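Long-range contacts in glutathione S-transferase (Burkholderia xenovorans, PDB 2GDR), which probably transfers glutathione to electrophilic substrates and reductively dechlorinates polychlorinated biphenyl metabolites, working as a two-domain homodimer: residues G8-S13 and Y51-Q56; Q96-I101 and L151-I156; S103-S108 and I156-V161; G134-Q139 and P176-F181. All coordinates share one frame; numbering follows the deposited sequence.

Interaction 1. Residues G8-S13 and Y51-Q56; sequences GACSLS and YVPCLQ. With GSH (glutathione), chain G.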
# COMPACT_ATOMS: atom_id res chain seq x y z
N GLY A 8 -8.34 -10.35 -15.40
CA GLY A 8 -7.93 -11.16 -14.27
C GLY A 8 -6.88 -10.59 -13.33
O GLY A 8 -6.64 -11.15 -12.26
N ALA A 9 -6.25 -9.47 -13.71
CA ALA A 9 -5.21 -8.87 -12.87
C ALA A 9 -5.84 -8.10 -11.72
O ALA A 9 -7.05 -8.13 -11.53
CB ALA A 9 -4.31 -7.95 -13.70
N CYS A 10 -5.00 -7.41 -10.95
CA CYS A 10 -5.47 -6.64 -9.82
C CYS A 10 -6.36 -5.51 -10.29
O CYS A 10 -7.09 -4.93 -9.49
CB CYS A 10 -4.29 -6.05 -9.05
SG CYS A 10 -3.27 -4.97 -10.07
N SER A 11 -6.29 -5.17 -11.57
CA SER A 11 -7.11 -4.09 -12.11
C SER A 11 -8.61 -4.41 -12.05
O SER A 11 -9.45 -3.54 -12.28
CB SER A 11 -6.69 -3.77 -13.55
OG SER A 11 -6.60 -4.94 -14.33
N LEU A 12 -8.94 -5.67 -11.74
CA LEU A 12 -10.33 -6.10 -11.63
C LEU A 12 -10.98 -5.44 -10.41
O LEU A 12 -12.20 -5.27 -10.36
CB LEU A 12 -10.40 -7.64 -11.52
CG LEU A 12 -11.72 -8.32 -11.10
CD1 LEU A 12 -12.84 -8.04 -12.11
CD2 LEU A 12 -11.49 -9.82 -10.98
N SER A 13 -10.17 -5.06 -9.43
CA SER A 13 -10.71 -4.40 -8.25
C SER A 13 -11.31 -3.04 -8.61
O SER A 13 -12.49 -2.79 -8.37
CB SER A 13 -9.63 -4.23 -7.17
OG SER A 13 -10.11 -3.45 -6.10
N TYR A 51 2.85 -1.12 -15.19
CA TYR A 51 1.75 -1.97 -14.76
C TYR A 51 0.39 -1.29 -14.70
O TYR A 51 0.26 -0.09 -14.89
CB TYR A 51 2.07 -2.61 -13.40
CG TYR A 51 2.52 -1.67 -12.31
CD1 TYR A 51 1.68 -0.66 -11.83
CD2 TYR A 51 3.79 -1.79 -11.75
CE1 TYR A 51 2.09 0.21 -10.81
CE2 TYR A 51 4.21 -0.94 -10.73
CZ TYR A 51 3.37 0.06 -10.26
OH TYR A 51 3.80 0.90 -9.26
N VAL A 52 -0.63 -2.11 -14.46
CA VAL A 52 -2.01 -1.65 -14.32
C VAL A 52 -2.41 -1.99 -12.87
O VAL A 52 -1.74 -2.77 -12.20
CB VAL A 52 -2.96 -2.37 -15.32
CG1 VAL A 52 -2.57 -2.04 -16.74
CG2 VAL A 52 -2.95 -3.88 -15.07
N PRO A 53 -3.53 -1.43 -12.39
CA PRO A 53 -4.40 -0.52 -13.12
C PRO A 53 -3.90 0.92 -13.22
O PRO A 53 -2.92 1.32 -12.56
CB PRO A 53 -5.70 -0.60 -12.33
CG PRO A 53 -5.19 -0.65 -10.93
CD PRO A 53 -4.04 -1.65 -11.02
N CYS A 54 -4.59 1.67 -14.06
CA CYS A 54 -4.33 3.09 -14.26
C CYS A 54 -5.64 3.74 -14.69
O CYS A 54 -6.26 3.33 -15.67
CB CYS A 54 -3.26 3.34 -15.32
SG CYS A 54 -2.87 5.10 -15.52
N LEU A 55 -6.08 4.73 -13.93
CA LEU A 55 -7.31 5.44 -14.25
C LEU A 55 -6.91 6.73 -14.97
O LEU A 55 -5.97 7.42 -14.56
CB LEU A 55 -8.07 5.77 -12.96
CG LEU A 55 -9.56 6.10 -13.09
CD1 LEU A 55 -10.29 4.92 -13.71
CD2 LEU A 55 -10.12 6.43 -11.73
N GLN A 56 -7.61 7.04 -16.05
CA GLN A 56 -7.31 8.23 -16.82
C GLN A 56 -8.59 9.02 -16.97
O GLN A 56 -9.52 8.60 -17.66
CB GLN A 56 -6.75 7.84 -18.19
CG GLN A 56 -6.14 8.98 -18.98
CD GLN A 56 -5.55 8.52 -20.31
OE1 GLN A 56 -6.21 7.82 -21.08
NE2 GLN A 56 -4.31 8.92 -20.58
N1 GSH G . 1.55 -1.43 -6.59
CA1 GSH G . 0.66 -1.65 -7.74
C1 GSH G . -0.78 -1.50 -7.30
O11 GSH G . -1.14 -1.83 -6.05
O12 GSH G . -1.62 -1.09 -8.09
CB1 GSH G . 0.90 -3.06 -8.30
CG1 GSH G . 0.23 -3.21 -9.68
CD1 GSH G . 0.52 -4.57 -10.32
OE1 GSH G . 1.24 -5.39 -9.76
N2 GSH G . -0.03 -4.85 -11.53
CA2 GSH G . 0.21 -6.11 -12.24
C2 GSH G . 0.96 -5.79 -13.51
O2 GSH G . 0.37 -5.26 -14.44
CB2 GSH G . -1.13 -6.79 -12.56
SG2 GSH G . -1.76 -7.59 -11.06
N3 GSH G . 2.29 -6.03 -13.59
CA3 GSH G . 3.07 -5.66 -14.77
C3 GSH G . 3.36 -6.88 -15.60
O31 GSH G . 3.95 -6.77 -16.65
O32 GSH G . 2.95 -8.10 -15.17

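Interaction 2. Residues Q96-I101 and L151-I156; sequences QWLNFI and LSVADI. With GSH (glutathione), chain H.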
# COMPACT_ATOMS: atom_id res chain seq x y z
N GLN A 96 -6.11 1.44 6.00
CA GLN A 96 -5.27 0.47 6.69
C GLN A 96 -5.44 -0.87 5.98
O GLN A 96 -4.47 -1.52 5.64
CB GLN A 96 -5.72 0.34 8.14
CG GLN A 96 -4.97 -0.75 8.89
CD GLN A 96 -5.65 -1.12 10.19
OE1 GLN A 96 -6.14 -2.24 10.34
NE2 GLN A 96 -5.70 -0.17 11.12
N TRP A 97 -6.68 -1.27 5.74
CA TRP A 97 -6.95 -2.53 5.07
C TRP A 97 -6.47 -2.53 3.62
O TRP A 97 -5.87 -3.50 3.17
CB TRP A 97 -8.44 -2.86 5.13
CG TRP A 97 -8.77 -3.54 6.42
CD1 TRP A 97 -9.48 -3.03 7.47
CD2 TRP A 97 -8.30 -4.82 6.84
NE1 TRP A 97 -9.47 -3.91 8.52
CE2 TRP A 97 -8.75 -5.02 8.16
CE3 TRP A 97 -7.53 -5.82 6.22
CZ2 TRP A 97 -8.45 -6.18 8.88
CZ3 TRP A 97 -7.23 -6.98 6.93
CH2 TRP A 97 -7.70 -7.15 8.25
N LEU A 98 -6.74 -1.45 2.90
CA LEU A 98 -6.30 -1.38 1.51
C LEU A 98 -4.79 -1.60 1.41
O LEU A 98 -4.33 -2.33 0.55
CB LEU A 98 -6.70 -0.02 0.90
CG LEU A 98 -8.19 0.17 0.60
CD1 LEU A 98 -8.45 1.57 0.07
CD2 LEU A 98 -8.65 -0.86 -0.42
N ASN A 99 -4.01 -0.97 2.29
CA ASN A 99 -2.56 -1.15 2.25
C ASN A 99 -2.18 -2.58 2.61
O ASN A 99 -1.28 -3.16 2.00
CB ASN A 99 -1.85 -0.21 3.23
CG ASN A 99 -0.36 -0.10 2.96
OD1 ASN A 99 0.06 0.38 1.91
ND2 ASN A 99 0.46 -0.56 3.90
N PHE A 100 -2.86 -3.13 3.60
CA PHE A 100 -2.61 -4.49 4.04
C PHE A 100 -2.77 -5.44 2.85
O PHE A 100 -1.90 -6.26 2.56
CB PHE A 100 -3.60 -4.88 5.14
CG PHE A 100 -3.47 -6.30 5.60
CD1 PHE A 100 -2.71 -6.61 6.73
CD2 PHE A 100 -4.07 -7.34 4.89
CE1 PHE A 100 -2.57 -7.94 7.15
CE2 PHE A 100 -3.94 -8.66 5.30
CZ PHE A 100 -3.18 -8.96 6.43
N ILE A 101 -3.90 -5.32 2.15
CA ILE A 101 -4.14 -6.19 1.00
C ILE A 101 -3.05 -6.01 -0.06
O ILE A 101 -2.59 -6.98 -0.66
CB ILE A 101 -5.54 -5.90 0.38
CG1 ILE A 101 -6.62 -6.07 1.46
CG2 ILE A 101 -5.79 -6.87 -0.78
CD1 ILE A 101 -7.99 -5.59 1.06
N LEU A 151 -20.07 -2.84 3.22
CA LEU A 151 -19.07 -3.21 2.23
C LEU A 151 -18.31 -1.96 1.76
O LEU A 151 -18.89 -0.88 1.65
CB LEU A 151 -19.75 -3.91 1.04
CG LEU A 151 -18.84 -4.23 -0.16
CD1 LEU A 151 -19.30 -5.48 -0.91
CD2 LEU A 151 -18.81 -3.01 -1.08
N SER A 152 -17.01 -2.13 1.52
CA SER A 152 -16.14 -1.05 1.07
C SER A 152 -15.22 -1.54 -0.06
O SER A 152 -15.20 -2.72 -0.38
CB SER A 152 -15.30 -0.52 2.24
OG SER A 152 -14.45 -1.52 2.77
N VAL A 153 -14.48 -0.63 -0.67
CA VAL A 153 -13.58 -0.99 -1.75
C VAL A 153 -12.47 -1.93 -1.28
O VAL A 153 -11.80 -2.57 -2.09
CB VAL A 153 -12.94 0.26 -2.40
CG1 VAL A 153 -13.96 0.94 -3.29
CG2 VAL A 153 -12.47 1.22 -1.33
N ALA A 154 -12.26 -1.99 0.03
CA ALA A 154 -11.24 -2.89 0.57
C ALA A 154 -11.69 -4.32 0.30
O ALA A 154 -10.91 -5.16 -0.16
CB ALA A 154 -11.08 -2.66 2.06
N ASP A 155 -12.97 -4.58 0.58
CA ASP A 155 -13.60 -5.90 0.39
C ASP A 155 -13.52 -6.31 -1.06
O ASP A 155 -13.32 -7.48 -1.37
CB ASP A 155 -15.08 -5.86 0.79
CG ASP A 155 -15.27 -5.54 2.26
OD1 ASP A 155 -16.01 -4.58 2.56
OD2 ASP A 155 -14.70 -6.26 3.10
N ILE A 156 -13.71 -5.35 -1.95
CA ILE A 156 -13.65 -5.64 -3.37
C ILE A 156 -12.22 -6.00 -3.72
O ILE A 156 -11.97 -6.95 -4.45
CB ILE A 156 -14.12 -4.43 -4.20
CG1 ILE A 156 -15.58 -4.10 -3.87
CG2 ILE A 156 -13.98 -4.73 -5.68
CD1 ILE A 156 -16.07 -2.84 -4.53
N1 GSH H . 2.66 -3.35 5.70
CA1 GSH H . 3.33 -2.69 6.85
C1 GSH H . 3.11 -1.20 6.75
O11 GSH H . 3.17 -0.51 7.74
O12 GSH H . 2.86 -0.64 5.57
CB1 GSH H . 4.83 -3.02 6.81
CG1 GSH H . 5.44 -2.88 8.22
CD1 GSH H . 6.75 -3.64 8.36
OE1 GSH H . 7.13 -4.42 7.49
N2 GSH H . 7.48 -3.45 9.49
CA2 GSH H . 8.74 -4.17 9.74
C2 GSH H . 8.50 -5.14 10.85
O2 GSH H . 8.17 -4.71 11.95
CB2 GSH H . 9.87 -3.22 10.18
SG2 GSH H . 10.02 -1.84 9.02
N3 GSH H . 8.64 -6.47 10.62
CA3 GSH H . 8.40 -7.47 11.68
C3 GSH H . 9.72 -7.82 12.36
O31 GSH H . 10.87 -7.23 11.98
O32 GSH H . 9.73 -8.64 13.24

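Interaction 3. Residues S103-S108 and I156-V161; sequences SELHKS and IYLFVV. With GSH (glutathione), chain H; GSH (glutathione), chain G.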
# COMPACT_ATOMS: atom_id res chain seq x y z
N SER A 103 0.23 -4.61 0.31
CA SER A 103 1.56 -5.01 0.77
C SER A 103 1.66 -6.43 1.32
O SER A 103 2.56 -7.17 0.94
CB SER A 103 2.07 -4.02 1.84
OG SER A 103 1.37 -4.17 3.07
N GLU A 104 0.73 -6.81 2.20
CA GLU A 104 0.74 -8.13 2.84
C GLU A 104 0.02 -9.30 2.13
O GLU A 104 0.17 -10.47 2.53
CB GLU A 104 0.22 -7.98 4.27
CG GLU A 104 0.92 -6.88 5.07
CD GLU A 104 2.39 -7.18 5.34
OE1 GLU A 104 3.18 -6.23 5.49
OE2 GLU A 104 2.76 -8.37 5.44
N LEU A 105 -0.75 -9.02 1.08
CA LEU A 105 -1.44 -10.08 0.36
C LEU A 105 -1.12 -10.10 -1.13
O LEU A 105 -0.60 -11.08 -1.64
CB LEU A 105 -2.96 -9.98 0.55
CG LEU A 105 -3.52 -10.24 1.95
CD1 LEU A 105 -5.03 -10.28 1.86
CD2 LEU A 105 -2.99 -11.56 2.49
N HIS A 106 -1.45 -9.01 -1.81
CA HIS A 106 -1.22 -8.90 -3.25
C HIS A 106 0.22 -9.23 -3.66
O HIS A 106 0.45 -10.10 -4.51
CB HIS A 106 -1.63 -7.48 -3.72
CG HIS A 106 -1.36 -7.19 -5.17
ND1 HIS A 106 -2.00 -6.18 -5.85
CD2 HIS A 106 -0.49 -7.74 -6.05
CE1 HIS A 106 -1.54 -6.12 -7.09
NE2 HIS A 106 -0.62 -7.06 -7.23
N LYS A 107 1.19 -8.55 -3.05
CA LYS A 107 2.59 -8.76 -3.39
C LYS A 107 3.13 -10.14 -3.02
O LYS A 107 4.21 -10.52 -3.48
CB LYS A 107 3.45 -7.65 -2.77
CG LYS A 107 3.24 -6.28 -3.42
CD LYS A 107 3.39 -6.37 -4.94
CE LYS A 107 3.30 -5.01 -5.62
NZ LYS A 107 3.58 -5.11 -7.08
N SER A 108 2.39 -10.88 -2.20
CA SER A 108 2.82 -12.23 -1.80
C SER A 108 2.40 -13.27 -2.85
O SER A 108 2.81 -14.43 -2.79
CB SER A 108 2.21 -12.60 -0.45
OG SER A 108 2.80 -11.85 0.59
N ILE A 156 -13.71 -5.35 -1.95
CA ILE A 156 -13.65 -5.64 -3.37
C ILE A 156 -12.22 -6.00 -3.72
O ILE A 156 -11.97 -6.95 -4.45
CB ILE A 156 -14.12 -4.43 -4.20
CG1 ILE A 156 -15.58 -4.10 -3.87
CG2 ILE A 156 -13.98 -4.73 -5.68
CD1 ILE A 156 -16.07 -2.84 -4.53
N TYR A 157 -11.27 -5.23 -3.19
CA TYR A 157 -9.86 -5.49 -3.44
C TYR A 157 -9.52 -6.89 -2.94
O TYR A 157 -8.97 -7.70 -3.67
CB TYR A 157 -9.00 -4.44 -2.73
CG TYR A 157 -7.53 -4.49 -3.09
CD1 TYR A 157 -7.06 -5.25 -4.16
CD2 TYR A 157 -6.60 -3.71 -2.39
CE1 TYR A 157 -5.72 -5.24 -4.53
CE2 TYR A 157 -5.25 -3.68 -2.75
CZ TYR A 157 -4.82 -4.45 -3.83
OH TYR A 157 -3.49 -4.41 -4.21
N LEU A 158 -9.86 -7.17 -1.68
CA LEU A 158 -9.59 -8.47 -1.07
C LEU A 158 -10.23 -9.57 -1.89
O LEU A 158 -9.59 -10.58 -2.21
CB LEU A 158 -10.13 -8.52 0.36
CG LEU A 158 -9.96 -9.87 1.09
CD1 LEU A 158 -8.50 -10.29 1.08
CD2 LEU A 158 -10.47 -9.74 2.51
N PHE A 159 -11.50 -9.39 -2.22
CA PHE A 159 -12.22 -10.38 -3.02
C PHE A 159 -11.40 -10.77 -4.25
O PHE A 159 -11.28 -11.95 -4.57
CB PHE A 159 -13.56 -9.82 -3.48
CG PHE A 159 -14.23 -10.67 -4.53
CD1 PHE A 159 -14.94 -11.82 -4.17
CD2 PHE A 159 -14.13 -10.34 -5.88
CE1 PHE A 159 -15.53 -12.63 -5.14
CE2 PHE A 159 -14.71 -11.14 -6.86
CZ PHE A 159 -15.42 -12.29 -6.49
N VAL A 160 -10.84 -9.77 -4.93
CA VAL A 160 -10.05 -10.01 -6.13
C VAL A 160 -8.78 -10.84 -5.83
O VAL A 160 -8.51 -11.83 -6.52
CB VAL A 160 -9.66 -8.66 -6.82
CG1 VAL A 160 -8.75 -8.91 -8.00
CG2 VAL A 160 -10.91 -7.95 -7.30
N VAL A 161 -8.01 -10.45 -4.82
CA VAL A 161 -6.80 -11.18 -4.47
C VAL A 161 -7.12 -12.64 -4.11
O VAL A 161 -6.38 -13.57 -4.47
CB VAL A 161 -6.05 -10.49 -3.30
CG1 VAL A 161 -4.85 -11.33 -2.86
CG2 VAL A 161 -5.58 -9.09 -3.72
N1 GSH H . 2.66 -3.35 5.70
CA1 GSH H . 3.33 -2.69 6.85
C1 GSH H . 3.11 -1.20 6.75
O11 GSH H . 3.17 -0.51 7.74
O12 GSH H . 2.86 -0.64 5.57
CB1 GSH H . 4.83 -3.02 6.81
CG1 GSH H . 5.44 -2.88 8.22
CD1 GSH H . 6.75 -3.64 8.36
OE1 GSH H . 7.13 -4.42 7.49
N2 GSH H . 7.48 -3.45 9.49
CA2 GSH H . 8.74 -4.17 9.74
C2 GSH H . 8.50 -5.14 10.85
O2 GSH H . 8.17 -4.71 11.95
CB2 GSH H . 9.87 -3.22 10.18
SG2 GSH H . 10.02 -1.84 9.02
N3 GSH H . 8.64 -6.47 10.62
CA3 GSH H . 8.40 -7.47 11.68
C3 GSH H . 9.72 -7.82 12.36
O31 GSH H . 10.87 -7.23 11.98
O32 GSH H . 9.73 -8.64 13.24
N1 GSH G . 1.55 -1.43 -6.59
CA1 GSH G . 0.66 -1.65 -7.74
C1 GSH G . -0.78 -1.50 -7.30
O11 GSH G . -1.14 -1.83 -6.05
O12 GSH G . -1.62 -1.09 -8.09
CB1 GSH G . 0.90 -3.06 -8.30
CG1 GSH G . 0.23 -3.21 -9.68
CD1 GSH G . 0.52 -4.57 -10.32
OE1 GSH G . 1.24 -5.39 -9.76
N2 GSH G . -0.03 -4.85 -11.53
CA2 GSH G . 0.21 -6.11 -12.24
C2 GSH G . 0.96 -5.79 -13.51
O2 GSH G . 0.37 -5.26 -14.44
CB2 GSH G . -1.13 -6.79 -12.56
SG2 GSH G . -1.76 -7.59 -11.06
N3 GSH G . 2.29 -6.03 -13.59
CA3 GSH G . 3.07 -5.66 -14.77
C3 GSH G . 3.36 -6.88 -15.60
O31 GSH G . 3.95 -6.77 -16.65
O32 GSH G . 2.95 -8.10 -15.17

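Interaction 4. Residues G134-Q139 and P176-F181; sequences GQVARQ and PSLQAF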
# COMPACT_ATOMS: atom_id res chain seq x y z
N GLY A 134 -4.87 -16.25 7.30
CA GLY A 134 -5.52 -16.69 8.51
C GLY A 134 -6.00 -15.49 9.29
O GLY A 134 -7.05 -15.52 9.91
N GLN A 135 -5.23 -14.41 9.26
CA GLN A 135 -5.59 -13.19 9.98
C GLN A 135 -6.85 -12.58 9.37
O GLN A 135 -7.75 -12.12 10.08
CB GLN A 135 -4.45 -12.18 9.89
CG GLN A 135 -4.66 -10.98 10.79
CD GLN A 135 -3.75 -9.82 10.42
OE1 GLN A 135 -2.57 -10.00 10.12
NE2 GLN A 135 -4.31 -8.61 10.45
N VAL A 136 -6.89 -12.58 8.03
CA VAL A 136 -8.03 -12.05 7.30
C VAL A 136 -9.23 -12.95 7.58
O VAL A 136 -10.32 -12.48 7.89
CB VAL A 136 -7.73 -12.02 5.79
CG1 VAL A 136 -8.94 -11.56 5.02
CG2 VAL A 136 -6.57 -11.09 5.53
N ALA A 137 -9.02 -14.26 7.50
CA ALA A 137 -10.08 -15.23 7.75
C ALA A 137 -10.75 -15.00 9.11
O ALA A 137 -11.98 -15.07 9.22
CB ALA A 137 -9.51 -16.64 7.68
N ARG A 138 -9.96 -14.71 10.15
CA ARG A 138 -10.52 -14.47 11.48
C ARG A 138 -11.27 -13.16 11.54
O ARG A 138 -12.23 -13.01 12.29
CB ARG A 138 -9.42 -14.47 12.54
CG ARG A 138 -8.81 -15.84 12.81
CD ARG A 138 -8.01 -15.84 14.10
NE ARG A 138 -6.93 -14.86 14.09
CZ ARG A 138 -5.85 -14.93 13.30
NH1 ARG A 138 -5.71 -15.95 12.47
NH2 ARG A 138 -4.93 -13.97 13.34
N GLN A 139 -10.83 -12.19 10.74
CA GLN A 139 -11.47 -10.89 10.69
C GLN A 139 -12.84 -11.06 10.04
O GLN A 139 -13.78 -10.31 10.34
CB GLN A 139 -10.62 -9.91 9.86
CG GLN A 139 -11.29 -8.57 9.57
CD GLN A 139 -11.31 -7.65 10.77
OE1 GLN A 139 -12.24 -6.86 10.94
NE2 GLN A 139 -10.28 -7.73 11.60
N PRO A 176 -13.19 -21.39 6.35
CA PRO A 176 -14.55 -21.28 5.80
C PRO A 176 -15.03 -19.83 5.66
O PRO A 176 -15.78 -19.51 4.73
CB PRO A 176 -15.38 -22.08 6.79
CG PRO A 176 -14.44 -23.17 7.19
CD PRO A 176 -13.13 -22.42 7.40
N SER A 177 -14.61 -18.96 6.57
CA SER A 177 -15.03 -17.55 6.54
C SER A 177 -14.56 -16.84 5.26
O SER A 177 -15.21 -15.90 4.79
CB SER A 177 -14.50 -16.81 7.77
OG SER A 177 -13.09 -16.76 7.74
N LEU A 178 -13.43 -17.28 4.71
CA LEU A 178 -12.94 -16.67 3.49
C LEU A 178 -13.88 -17.05 2.33
O LEU A 178 -14.24 -16.21 1.50
CB LEU A 178 -11.50 -17.12 3.21
CG LEU A 178 -10.42 -16.39 4.03
CD1 LEU A 178 -9.02 -16.71 3.50
CD2 LEU A 178 -10.67 -14.90 3.92
N GLN A 179 -14.28 -18.32 2.30
CA GLN A 179 -15.19 -18.83 1.28
C GLN A 179 -16.56 -18.15 1.38
O GLN A 179 -17.16 -17.79 0.36
CB GLN A 179 -15.38 -20.34 1.45
CG GLN A 179 -14.09 -21.16 1.34
CD GLN A 179 -14.35 -22.65 1.51
OE1 GLN A 179 -14.81 -23.09 2.56
NE2 GLN A 179 -14.04 -23.42 0.48
N ALA A 180 -17.06 -17.99 2.60
CA ALA A 180 -18.35 -17.34 2.82
C ALA A 180 -18.28 -15.90 2.30
O ALA A 180 -19.25 -15.37 1.78
CB ALA A 180 -18.70 -17.36 4.30
N PHE A 181 -17.10 -15.29 2.46
CA PHE A 181 -16.85 -13.92 2.00
C PHE A 181 -16.87 -13.88 0.47
O PHE A 181 -17.53 -13.02 -0.13
CB PHE A 181 -15.49 -13.45 2.51
CG PHE A 181 -15.06 -12.13 1.93
CD1 PHE A 181 -15.61 -10.94 2.39
CD2 PHE A 181 -14.10 -12.08 0.93
CE1 PHE A 181 -15.22 -9.71 1.86
CE2 PHE A 181 -13.70 -10.87 0.38
CZ PHE A 181 -14.26 -9.68 0.85

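Interaction 1. Residues G8-S13 and Y51-Q56
Ser11 and Pro53 bring the two backbones to 4.6 Å between their CA atoms, where a type I turn from Ala9 to Leu12, leading into helix 12-21, meets the loop that enters strand 54-56. The Ser11 methylene lies against the proline ring, CB to Pro53 CB at 3.5 Å, while Ser11 OG turns back to the backbone N of Ser6 and only grazes Val52 CG2. Cys10 packs beside the same ring: its SG is 3.5 Å from Pro53 CD and 3.4 Å from Val52 O. With a chi1 of 60°, SG sits between the backbone N and carbonyl carbon of Cys10, a position from which it also reaches glutathione, 3.2 Å from the ligand sulfur SG2. The peptide bond before Pro53 is cis, the hallmark of the thioredoxin fold of glutathione transferases, in which the loop ahead of this proline offers its backbone to the cysteinyl part of the tripeptide. Accordingly, glutathione N2 donates to Val52 O at 2.8 Å, a fairly straight bond of 162°; the return bond, from Val52 N to glutathione O2 at 3.3 Å, is weak. Tyr51 spreads one ring face under the ligand's gamma-glutamyl chain, CG1 standing 3.6 Å above the ring plane and displaced toward the rim, and its OH is hydrogen-bonded to Glu65. Behind the proline, Leu3 of strand 2-5 and Ile69 of helix 66-74 close the packing.

Interaction 2. Residues Q96-I101 and L151-I156
Ala154 fits its small side chain among Trp97, Leu98 and Ile101, three residues on one flank of helix 89-106, so that the backbones come very close: Leu98 and Ala154 have their CA atoms 5.3 Å apart. Leu98 approaches with one methyl, CD2, which presses on Ala154 CA at 3.4 Å, tighter than usual for two carbons, and lies 3.9 Å from Ala154 CB. Its other methyl, CD1, reaches along the helix start to Val153 CG2 at 4.3 Å, so the fork of the leucine spans two successive residues. Ile101 comes from one turn further on with an extended chain: CG1 is opposite the carbonyl carbon (chi1 -56°), and CD1 ends against Ala154 O at 3.2 Å. Trp97 takes part through its CB, 4.1 Å from Ala154 CB, while the indole swings away toward Gln139 and Leu147, with an edge atom over one face of the Phe100 ring.

The partner helix is fixed at its first turn. Ser152 holds the N-cap position, and its backbone N donates at 2.8 Å to Asp155 OD1, which accepts through its lone pair directed away from OD2; OD2 in turn accepts from Leu146 N. On the far flank of helix 89-106, Asn99 makes a weak bond to a glutathione carboxylate and another hydrogen bond to Glu65 of the second subunit. The contact thus lies in the all-helical C-terminal domain, with helix 119-142 beside Trp97 and Phe100, Leu94 extending the seam toward the start of helix 153-164, and the dimer partner beyond Asn99.

Interaction 3. Residues S103-S108 and I156-V161
The glutathione pocket takes part of its wall from this pairing of helices 89-106 and 153-164, where His106 and Tyr157 meet beside the gamma-glutamyl part of the ligand. His106 ND1 and Tyr157 OH share a hydrogen bond of 2.8 Å, in which either may be the donor. Each group meets the other at its edge, near the ring plane, and the two side chains cross at about a right angle. In both residues CG lies opposite the backbone N (chi1 176° in His106, -172° in Tyr157), which carries the tyrosine across the groove to the histidine. The bond probably helps to set the turn of the imidazole, whose NE2 lies 3.6 Å from glutathione OE1 and 4.0 Å from its sulfur SG2; Trp164 meets the same ring edge-to-face.

Deeper in, the contact is apolar. Leu105 CD1 meets Leu158 CD1 at 3.6 Å, and Leu105 CB rests on Val161 CG1 at 4.1 Å. A wider, pi-type turn at 103-106 interrupts the regular helix here. On the dimer side, Glu104 OE1 accepts from the amino group N1 of the other subunit's glutathione at 2.9 Å, and Glu104 OE2 forms a salt bridge with Arg132. A glutathione site built between the thioredoxin-like and helical domains of one subunit and completed by an acidic residue of the other is characteristic of dimeric cytosolic glutathione transferases.

Interaction 4. Residues G134-Q139 and P176-F181
Ala137 lies against Ser177 and Leu178 where helix 119-142 meets helix 176-185, a crossing within the helical C-terminal domain of the glutathione transferase fold. The axes of segments 134-139 and 176-181 pass 8.2 Å apart at an angle of 67°, and the small Ala137 at the middle of the contact is consistent with so close an approach; the CA atoms of Ala137 and Leu178 are 5.3 Å apart.

The tight part faces the interior. Leu178 leans over Ala137 with its branch point, CG to Ala137 CB at 3.8 Å, and puts CD2 against Val136 CG1 at 3.9 Å, the valine and leucine side chains meeting at about a right angle. Leu178 CG is set opposite the carbonyl carbon, beside the backbone N (chi1 -79°), and this brings the fork of the leucine down onto the other helix. Behind it, Leu133 and Leu140 continue the apolar layer along helix 119-142, and Leu158 of helix 153-164 packs on Val136 and on Phe181, joining three helices in one core.

The outer side is looser. Pro176, Gln179 and Ala180 lie on the exposed surface of their helix; Arg138 turns its CB away from the other helix, and the residue is exposed. Ser177 stands at the border between the two parts, partly exposed, with Glu141 nearby. Its hydroxyl donates across the crossing to a backbone carbonyl, Ser177 OG to Ala137 O at a short 2.5 Å, a length to be taken with caution, arriving 30° out of the carbonyl plane.

From the N terminus, interaction 1 closes first, a loop of 37 residues inside the thioredoxin-like domain, and is complete before the helical domain begins. The other three cross one another: helix 89-106 opens interactions 2 and 3, helix 119-142 opens interaction 4, then helix 153-164 closes 2 and 3 before helix 176-185 closes 4. Interactions 2 and 3 are successive parts of one helix pair and share Ile156. Leu105 packing on Val136 joins interaction 3 to interaction 4. The domains meet where Ser13 packs on Tyr157 and Cys10 on His106, so interactions 1 and 3 line one glutathione from both sides of the interface.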